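Side-chain contact in spore cortex-lytic enzyme (Bacillus cereus ATCC 14579, PDB 6TCI), which is probably an N-acetylmuramyl-L-alanine amidase needed to hydrolyse the spore cortex during germination, represented here by its N-terminal peptidoglycan-binding domain: residues A44-Q49 against L54-L59. Sequence-based numbering, arbitrary orientation.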
loop_
_atom_site.group_PDB
_atom_site.type_symbol
_atom_site.label_atom_id
_atom_site.label_comp_id
_atom_site.label_asym_id
_atom_site.label_seq_id
_atom_site.Cartn_x
_atom_site.Cartn_y
_atom_site.Cartn_z
ATOM N N ALA A 44 -3.636 -1.514 -6.702
ATOM C CA ALA A 44 -4.226 -1.895 -5.421
ATOM C C ALA A 44 -4.262 -0.720 -4.457
ATOM O O ALA A 44 -5.259 -0.508 -3.760
ATOM C CB ALA A 44 -3.430 -3.046 -4.803
ATOM N N LEU A 45 -3.169 0.046 -4.388
ATOM C CA LEU A 45 -3.110 1.142 -3.430
ATOM C C LEU A 45 -4.095 2.242 -3.788
ATOM O O LEU A 45 -4.766 2.786 -2.905
ATOM C CB LEU A 45 -1.683 1.690 -3.337
ATOM C CG LEU A 45 -1.494 2.860 -2.361
ATOM C CD1 LEU A 45 -1.931 2.507 -0.941
ATOM C CD2 LEU A 45 -0.050 3.376 -2.386
ATOM N N ARG A 46 -4.217 2.567 -5.078
ATOM C CA ARG A 46 -5.197 3.572 -5.476
ATOM C C ARG A 46 -6.623 3.122 -5.165
ATOM O O ARG A 46 -7.451 3.929 -4.729
ATOM C CB ARG A 46 -5.019 3.926 -6.950
ATOM C CG ARG A 46 -3.743 4.691 -7.208
ATOM C CD ARG A 46 -3.521 4.874 -8.690
ATOM N NE ARG A 46 -4.649 5.568 -9.299
ATOM C CZ ARG A 46 -4.686 6.879 -9.525
ATOM N NH1 ARG A 46 -3.643 7.648 -9.227
ATOM N NH2 ARG A 46 -5.771 7.422 -10.043
ATOM N N ASN A 47 -6.930 1.839 -5.379
ATOM C CA ASN A 47 -8.270 1.351 -5.053
ATOM C C ASN A 47 -8.520 1.398 -3.552
ATOM O O ASN A 47 -9.639 1.691 -3.112
ATOM C CB ASN A 47 -8.448 -0.067 -5.587
ATOM C CG ASN A 47 -8.606 -0.095 -7.084
ATOM O OD1 ASN A 47 -9.094 0.866 -7.681
ATOM N ND2 ASN A 47 -8.184 -1.187 -7.707
ATOM N N PHE A 48 -7.491 1.106 -2.751
ATOM C CA PHE A 48 -7.616 1.246 -1.307
ATOM C C PHE A 48 -7.881 2.696 -0.925
ATOM O O PHE A 48 -8.766 2.985 -0.110
ATOM C CB PHE A 48 -6.348 0.742 -0.616
ATOM C CG PHE A 48 -6.309 1.056 0.845
ATOM C CD1 PHE A 48 -6.962 0.236 1.748
ATOM C CD2 PHE A 48 -5.663 2.183 1.317
ATOM C CE1 PHE A 48 -6.967 0.522 3.094
ATOM C CE2 PHE A 48 -5.660 2.472 2.675
ATOM C CZ PHE A 48 -6.320 1.638 3.557
ATOM N N GLN A 49 -7.106 3.625 -1.499
ATOM C CA GLN A 49 -7.309 5.037 -1.189
ATOM C C GLN A 49 -8.726 5.481 -1.525
ATOM O O GLN A 49 -9.367 6.176 -0.728
ATOM C CB GLN A 49 -6.265 5.894 -1.907
ATOM C CG GLN A 49 -4.868 5.713 -1.324
ATOM C CD GLN A 49 -3.809 6.422 -2.142
ATOM O OE1 GLN A 49 -3.861 6.428 -3.371
ATOM N NE2 GLN A 49 -2.842 7.025 -1.462
ATOM N N LEU A 54 -9.393 8.494 0.975
ATOM C CA LEU A 54 -8.141 9.222 0.892
ATOM C C LEU A 54 -7.962 9.791 -0.508
ATOM O O LEU A 54 -8.522 9.266 -1.478
ATOM C CB LEU A 54 -6.978 8.276 1.179
ATOM C CG LEU A 54 -6.960 7.668 2.577
ATOM C CD1 LEU A 54 -6.094 6.427 2.586
ATOM C CD2 LEU A 54 -6.472 8.674 3.602
ATOM N N PRO A 55 -7.183 10.862 -0.646
ATOM C CA PRO A 55 -6.771 11.304 -1.982
ATOM C C PRO A 55 -6.140 10.144 -2.734
ATOM O O PRO A 55 -5.308 9.414 -2.193
ATOM C CB PRO A 55 -5.744 12.403 -1.688
ATOM C CG PRO A 55 -6.114 12.907 -0.332
ATOM C CD PRO A 55 -6.636 11.718 0.421
ATOM N N VAL A 56 -6.561 9.965 -3.982
ATOM C CA VAL A 56 -6.161 8.818 -4.789
ATOM C C VAL A 56 -4.952 9.221 -5.623
ATOM O O VAL A 56 -5.069 10.004 -6.572
ATOM C CB VAL A 56 -7.315 8.330 -5.674
ATOM C CG1 VAL A 56 -6.881 7.115 -6.485
ATOM C CG2 VAL A 56 -8.542 8.022 -4.823
ATOM N N ASP A 57 -3.780 8.689 -5.269
ATOM C CA ASP A 57 -2.560 9.058 -5.979
ATOM C C ASP A 57 -1.558 7.916 -6.133
ATOM O O ASP A 57 -0.633 8.012 -6.947
ATOM C CB ASP A 57 -1.891 10.269 -5.330
ATOM C CG ASP A 57 -1.712 10.105 -3.838
ATOM O OD1 ASP A 57 -1.415 8.976 -3.389
ATOM O OD2 ASP A 57 -1.862 11.117 -3.109
ATOM N N GLY A 58 -1.719 6.829 -5.375
ATOM C CA GLY A 58 -0.777 5.734 -5.492
ATOM C C GLY A 58 0.537 5.922 -4.769
ATOM O O GLY A 58 1.479 5.163 -5.029
ATOM N N LEU A 59 0.632 6.894 -3.862
ATOM C CA LEU A 59 1.799 7.080 -3.008
ATOM C C LEU A 59 1.343 6.934 -1.568
ATOM O O LEU A 59 0.360 7.561 -1.167
ATOM C CB LEU A 59 2.402 8.478 -3.180
ATOM C CG LEU A 59 3.122 8.798 -4.492
ATOM C CD1 LEU A 59 2.156 9.399 -5.488
ATOM C CD2 LEU A 59 4.297 9.743 -4.245
#
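Q49 reaches from helix 39-51 into the bend of 54-59 and spends both ends of its amide on the loop. Its CG stands anti to the carbonyl carbon (chi1 -70°) and the chain runs extended beyond it. OE1 thereby accepts two nearly straight bonds, both 3.0 Å, from D57 N, above the carbonyl plane, and from G58 N, closer to that plane. NE2 donates to D57 OD1 at 3.1 Å, meeting the carboxylate from above, and more weakly to L59 O; T64 OG1 is a further partner. Glutamine suits this buried place because one neutral group both accepts and donates. D57 OD1 also takes L59 N, from the opposite face, and this Asx turn fixes the carboxylate. G58 has positive phi (79°), where a CB would crowd D57 O and R46 CG; lacking one, it packs closely, its N 3.5 Å from R46 CG and its carbonyl against L45 CD2. L54 N bonds to Q49 O at 2.9 Å, while L54 CD1 only grazes F48 CE2, whose ring also stacks on that of F52. On the solvent side the fit is looser: V56 CG1 lies over one face of the guanidinium of R46, whose chain bends at chi3, and exposed P55 has its CB directed away from the helix. The loop between helices 39-51 and 62-71, held by Q49, belongs to the three-helix fold of the putative peptidoglycan-binding domain.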